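Local coordinates for protein acetyl-CoA acetyltransferase (Mycobacterium smegmatis, PDB 4EGV) that adopts the thiolase fold as a monomeric thiolase-like protein of type 1 and may have acyltransferase activity, at residues N252-I255 against Y259-L262; E290-Y295 against E394-P399. All coordinates share one frame; numbering follows the deposited sequence.

Interaction 1. Residues N252-I255 against Y259-L262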
loop_
_atom_site.group_PDB
_atom_site.type_symbol
_atom_site.label_atom_id
_atom_site.label_comp_id
_atom_site.label_asym_id
_atom_site.label_seq_id
_atom_site.Cartn_x
_atom_site.Cartn_y
_atom_site.Cartn_z
ATOM N N ASN A 252 -14.166 1.324 -20.817
ATOM C CA ASN A 252 -14.035 0.799 -19.446
ATOM C C ASN A 252 -14.377 -0.695 -19.393
ATOM O O ASN A 252 -15.286 -1.127 -18.667
ATOM C CB ASN A 252 -14.953 1.581 -18.484
ATOM C CG ASN A 252 -14.780 1.167 -16.995
ATOM O OD1 ASN A 252 -13.690 0.858 -16.539
ATOM N ND2 ASN A 252 -15.854 1.203 -16.253
ATOM N N ARG A 253 -13.642 -1.478 -20.174
ATOM C CA ARG A 253 -13.878 -2.915 -20.270
ATOM C C ARG A 253 -13.290 -3.712 -19.098
ATOM O O ARG A 253 -12.327 -3.301 -18.448
ATOM C CB ARG A 253 -13.379 -3.466 -21.616
ATOM C CG ARG A 253 -11.898 -3.280 -21.826
ATOM C CD ARG A 253 -11.357 -3.800 -23.149
ATOM N NE ARG A 253 -9.885 -3.764 -23.099
ATOM C CZ ARG A 253 -9.126 -2.650 -23.128
ATOM N NH1 ARG A 253 -9.674 -1.428 -23.235
ATOM N NH2 ARG A 253 -7.799 -2.759 -23.048
HETATM N N MSE A 254 -13.912 -4.855 -18.842
HETATM C CA MSE A 254 -13.449 -5.829 -17.872
HETATM C C MSE A 254 -12.018 -6.283 -18.201
HETATM O O MSE A 254 -11.771 -6.746 -19.294
HETATM C CB MSE A 254 -14.422 -7.025 -17.832
HETATM C CG MSE A 254 -15.764 -6.747 -17.144
HETATM SE SE MSE A 254 -15.596 -6.159 -15.218
HETATM C CE MSE A 254 -15.342 -7.917 -14.354
ATOM N N ILE A 255 -11.095 -6.121 -17.250
ATOM C CA ILE A 255 -9.688 -6.564 -17.372
ATOM C C ILE A 255 -9.445 -7.883 -16.637
ATOM O O ILE A 255 -9.140 -8.882 -17.232
ATOM C CB ILE A 255 -8.699 -5.497 -16.789
ATOM C CG1 ILE A 255 -8.819 -4.171 -17.529
ATOM C CG2 ILE A 255 -7.212 -5.972 -16.836
ATOM C CD1 ILE A 255 -7.951 -4.043 -18.808
ATOM N N TYR A 259 -12.616 -6.295 -11.624
ATOM C CA TYR A 259 -12.324 -4.887 -11.960
ATOM C C TYR A 259 -12.458 -4.473 -13.422
ATOM O O TYR A 259 -11.882 -5.096 -14.316
ATOM C CB TYR A 259 -10.931 -4.478 -11.541
ATOM C CG TYR A 259 -10.495 -4.945 -10.200
ATOM C CD1 TYR A 259 -11.004 -4.357 -9.035
ATOM C CD2 TYR A 259 -9.525 -5.959 -10.083
ATOM C CE1 TYR A 259 -10.582 -4.773 -7.781
ATOM C CE2 TYR A 259 -9.107 -6.392 -8.847
ATOM C CZ TYR A 259 -9.638 -5.792 -7.699
ATOM O OH TYR A 259 -9.196 -6.207 -6.483
ATOM N N PRO A 260 -13.220 -3.392 -13.651
ATOM C CA PRO A 260 -13.228 -2.701 -14.938
ATOM C C PRO A 260 -11.993 -1.848 -15.080
ATOM O O PRO A 260 -11.434 -1.412 -14.091
ATOM C CB PRO A 260 -14.475 -1.830 -14.884
ATOM C CG PRO A 260 -15.061 -1.994 -13.515
ATOM C CD PRO A 260 -14.188 -2.825 -12.685
ATOM N N ARG A 261 -11.575 -1.632 -16.320
ATOM C CA ARG A 261 -10.383 -0.852 -16.624
ATOM C C ARG A 261 -10.198 0.466 -15.870
ATOM O O ARG A 261 -9.110 0.725 -15.462
ATOM C CB ARG A 261 -10.275 -0.582 -18.115
ATOM C CG ARG A 261 -8.855 -0.426 -18.581
ATOM C CD ARG A 261 -8.781 0.110 -19.999
ATOM N NE ARG A 261 -8.065 1.373 -20.041
ATOM C CZ ARG A 261 -8.593 2.600 -20.053
ATOM N NH1 ARG A 261 -9.905 2.821 -20.037
ATOM N NH2 ARG A 261 -7.772 3.642 -20.080
ATOM N N LEU A 262 -11.221 1.309 -15.706
ATOM C CA LEU A 262 -11.010 2.643 -15.109
ATOM C C LEU A 262 -10.640 2.596 -13.644
ATOM O O LEU A 262 -10.161 3.569 -13.086
ATOM C CB LEU A 262 -12.207 3.563 -15.305
ATOM C CG LEU A 262 -12.443 4.035 -16.730
ATOM C CD1 LEU A 262 -13.566 5.019 -16.737
ATOM C CD2 LEU A 262 -11.193 4.661 -17.324
#
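Asn252 reaches across to Leu262 and accepts a hydrogen bond from its backbone. The bond from Leu262 N to Asn252 OD1 is 2.6 Å long and nearly straight, at 170°. The donor lies a little out of the carbonyl plane. CG of Asn252 stands anti to the backbone N (chi1 -175°), which carries the amide alongside Pro260, the two side chains pointing the same way. Pro260 CB packs against the amide, 3.3 Å from Asn252 OD1. CG of Leu262 comes up to the same amide obliquely, 3.7 Å from Asn252 CG. Asn252 ND2 is satisfied by the carbonyls of Leu245 and Thr247. Both ends of the buried amide are therefore bonded, which fixes its rotation.

Two backbone bonds join the rest. Arg261 N gives to Arg253 O at 2.8 Å. Ile255 N gives to Tyr259 O. Between them Met254 and Pro260 form an antiparallel non-hydrogen-bonded pair with diverging side chains. The chain of Met254, a selenomethionine, bends at chi2 and chi3. The bends bring SE back to 4.0 Å from Pro260 N.

Arg261 points its CB toward the other segment. Ile255 CD1 meets Arg261 CG at 3.7 Å, aliphatic against aliphatic. Arg253 NH1 touches Arg261 CD at 3.7 Å. The two guanidinium planes are almost parallel, only 5° apart. Arg261 NH1 has a weak bond to Ser251 O.

The contact covers a short, weakly bonded beta hairpin of strands 254-256 and 259-260, with Asn252 just before it and the 3-10 turn of Arg261 and Leu262 after it. It follows helix 242-246, whose end holds Asn252 through Leu245. Tyr259 turns away to Glu199 of helix 191-206 and meets the ring of Phe346. Ile255 bonds through its backbone to Tyr464, just after strand 453-463.

Interaction 2. Residues E290-Y295 against E394-P399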
loop_
_atom_site.group_PDB
_atom_site.type_symbol
_atom_site.label_atom_id
_atom_site.label_comp_id
_atom_site.label_asym_id
_atom_site.label_seq_id
_atom_site.Cartn_x
_atom_site.Cartn_y
_atom_site.Cartn_z
ATOM N N GLU A 290 10.815 25.750 14.268
ATOM C CA GLU A 290 9.978 24.806 14.975
ATOM C C GLU A 290 8.601 24.554 14.331
ATOM O O GLU A 290 8.102 23.453 14.427
ATOM C CB GLU A 290 9.884 25.179 16.470
ATOM C CG GLU A 290 9.230 24.098 17.317
ATOM C CD GLU A 290 9.595 24.143 18.780
ATOM O OE1 GLU A 290 10.493 24.928 19.172
ATOM O OE2 GLU A 290 8.980 23.368 19.538
ATOM N N GLU A 291 8.006 25.538 13.660
ATOM C CA GLU A 291 6.731 25.297 12.964
ATOM C C GLU A 291 6.803 24.229 11.814
ATOM O O GLU A 291 5.770 23.743 11.339
ATOM C CB GLU A 291 5.989 26.605 12.571
ATOM C CG GLU A 291 6.532 27.388 11.385
ATOM C CD GLU A 291 7.533 28.454 11.798
ATOM O OE1 GLU A 291 8.112 28.318 12.904
ATOM O OE2 GLU A 291 7.756 29.425 11.020
ATOM N N LYS A 292 8.025 23.833 11.442
ATOM C CA LYS A 292 8.276 22.770 10.454
ATOM C C LYS A 292 8.346 21.343 11.006
ATOM O O LYS A 292 8.231 20.400 10.250
ATOM C CB LYS A 292 9.588 23.036 9.701
ATOM C CG LYS A 292 9.628 24.285 8.861
ATOM C CD LYS A 292 8.907 24.151 7.567
ATOM C CE LYS A 292 8.839 25.514 6.882
ATOM N NZ LYS A 292 8.449 25.409 5.459
ATOM N N TRP A 293 8.566 21.194 12.302
ATOM C CA TRP A 293 8.703 19.883 12.906
ATOM C C TRP A 293 7.381 19.112 13.023
ATOM O O TRP A 293 6.383 19.608 13.554
ATOM C CB TRP A 293 9.292 19.991 14.298
ATOM C CG TRP A 293 10.516 20.732 14.415
ATOM C CD1 TRP A 293 11.164 21.393 13.439
ATOM C CD2 TRP A 293 11.269 20.931 15.612
ATOM N NE1 TRP A 293 12.285 21.998 13.940
ATOM C CE2 TRP A 293 12.373 21.733 15.276
ATOM C CE3 TRP A 293 11.125 20.494 16.938
ATOM C CZ2 TRP A 293 13.323 22.125 16.211
ATOM C CZ3 TRP A 293 12.063 20.871 17.860
ATOM C CH2 TRP A 293 13.161 21.673 17.490
ATOM N N VAL A 294 7.422 17.875 12.547
ATOM C CA VAL A 294 6.348 16.908 12.693
ATOM C C VAL A 294 6.889 15.617 13.344
ATOM O O VAL A 294 7.914 15.080 12.963
ATOM C CB VAL A 294 5.702 16.646 11.331
ATOM C CG1 VAL A 294 4.564 15.744 11.447
ATOM C CG2 VAL A 294 5.254 17.945 10.739
ATOM N N TYR A 295 6.179 15.127 14.346
ATOM C CA TYR A 295 6.531 13.885 15.054
ATOM C C TYR A 295 5.852 12.652 14.472
ATOM O O TYR A 295 4.731 12.677 14.042
ATOM C CB TYR A 295 6.203 14.015 16.553
ATOM C CG TYR A 295 6.877 15.188 17.181
ATOM C CD1 TYR A 295 8.007 15.003 17.941
ATOM C CD2 TYR A 295 6.416 16.487 16.971
ATOM C CE1 TYR A 295 8.672 16.059 18.514
ATOM C CE2 TYR A 295 7.072 17.547 17.514
ATOM C CZ TYR A 295 8.216 17.330 18.307
ATOM O OH TYR A 295 8.912 18.379 18.889
ATOM N N GLU A 394 -0.259 18.828 5.716
ATOM C CA GLU A 394 -1.591 19.015 6.219
ATOM C C GLU A 394 -1.536 19.178 7.731
ATOM O O GLU A 394 -2.358 19.895 8.300
ATOM C CB GLU A 394 -2.480 17.851 5.797
ATOM C CG GLU A 394 -3.968 18.198 5.670
ATOM C CD GLU A 394 -4.377 18.890 4.320
ATOM O OE1 GLU A 394 -4.110 20.110 4.135
ATOM O OE2 GLU A 394 -5.017 18.210 3.472
HETATM N N MSE A 395 -0.558 18.538 8.373
HETATM C CA MSE A 395 -0.359 18.635 9.831
HETATM C C MSE A 395 0.317 19.924 10.322
HETATM O O MSE A 395 0.068 20.366 11.444
HETATM C CB MSE A 395 0.331 17.380 10.392
HETATM C CG MSE A 395 -0.548 16.152 10.384
HETATM SE SE MSE A 395 -2.457 16.409 10.994
HETATM C CE MSE A 395 -3.529 16.858 9.400
ATOM N N ARG A 396 1.148 20.536 9.486
ATOM C CA ARG A 396 1.676 21.851 9.807
ATOM C C ARG A 396 0.587 22.927 9.767
ATOM O O ARG A 396 0.602 23.866 10.545
ATOM C CB ARG A 396 2.810 22.227 8.871
ATOM C CG ARG A 396 4.054 21.442 9.048
ATOM C CD ARG A 396 4.798 21.385 7.748
ATOM N NE ARG A 396 6.146 20.851 7.878
ATOM C CZ ARG A 396 6.977 20.706 6.858
ATOM N NH1 ARG A 396 6.591 21.028 5.639
ATOM N NH2 ARG A 396 8.185 20.225 7.059
ATOM N N ASP A 397 -0.355 22.759 8.852
ATOM C CA ASP A 397 -1.455 23.681 8.626
ATOM C C ASP A 397 -2.511 23.628 9.710
ATOM O O ASP A 397 -3.235 24.588 9.877
ATOM C CB ASP A 397 -2.134 23.396 7.271
ATOM C CG ASP A 397 -1.573 24.256 6.127
ATOM O OD1 ASP A 397 -0.430 24.752 6.242
ATOM O OD2 ASP A 397 -2.284 24.443 5.112
ATOM N N LYS A 398 -2.602 22.501 10.417
ATOM C CA LYS A 398 -3.604 22.238 11.459
ATOM C C LYS A 398 -2.866 21.731 12.691
ATOM O O LYS A 398 -2.965 20.554 13.052
ATOM C CB LYS A 398 -4.607 21.185 10.989
ATOM C CG LYS A 398 -5.459 21.611 9.834
ATOM C CD LYS A 398 -6.240 20.447 9.237
ATOM C CE LYS A 398 -7.275 21.000 8.275
ATOM N NZ LYS A 398 -8.018 19.991 7.494
ATOM N N PRO A 399 -2.109 22.624 13.350
ATOM C CA PRO A 399 -1.217 22.144 14.432
ATOM C C PRO A 399 -1.985 21.505 15.599
ATOM O O PRO A 399 -3.033 21.993 15.982
ATOM C CB PRO A 399 -0.462 23.412 14.870
ATOM C CG PRO A 399 -0.826 24.484 13.846
ATOM C CD PRO A 399 -2.144 24.100 13.260
#
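Arg396 grips the backbone carbonyl of Lys292 side-on with two nitrogens. NE and NH2 of Arg396 each lie 3.2 Å from Lys292 O. The oxygen sits at the guanidinium edge, close to its plane. The NH2 bond falls in the carbonyl plane on a lone pair, while NE is tilted 33° from that plane. Over one guanidinium face lies the aliphatic chain of Lys292, with CD centred above it and 4.0 Å from Arg396 CZ. The bend of Lys292 at chi2 (-77°) folds the chain over the group. Nearer the helix, Val294 CG2 packs on Arg396 CG at 4.1 Å, the two side chains crossing at about a right angle.

In the thiolase fold, the contact joins the last turn of helix 383-397 to the 3-10 turn 290-292 and the start of strand 294-303, an inner strand between strands 20-29 and 414-421. The extended chain of Arg396 spans the gap.

Outside the two segments, Asp56, at the end of helix 42-56, holds both polar ends. Its carboxylate pairs with Arg396 NH1, and its backbone O accepts from Lys292 NZ. The carboxylate would probably ease the closeness of these two positive groups. Further out, Val294 is placed by backbone bonding to Ile22 of strand 20-29.

Interaction 1 and interaction 2 follow one another along the chain and do not touch. Their centres are about 40 Å apart and their nearest atoms about 23 Å. Interaction 1 is local, with three residues between its segments. Interaction 2 is long-range, with 98 residues between 290-295 and 394-399. Between the two contacts the chain runs through strand 271-279 and helix 280-286, both ahead of 290-295. Strands 271-279 and 294-303 flank strand 20-29 in the large sheet. The centre of interaction 1 lies about 21 Å, and that of interaction 2 about 24 Å, from the centre of the chain. Neither contact includes a ligand.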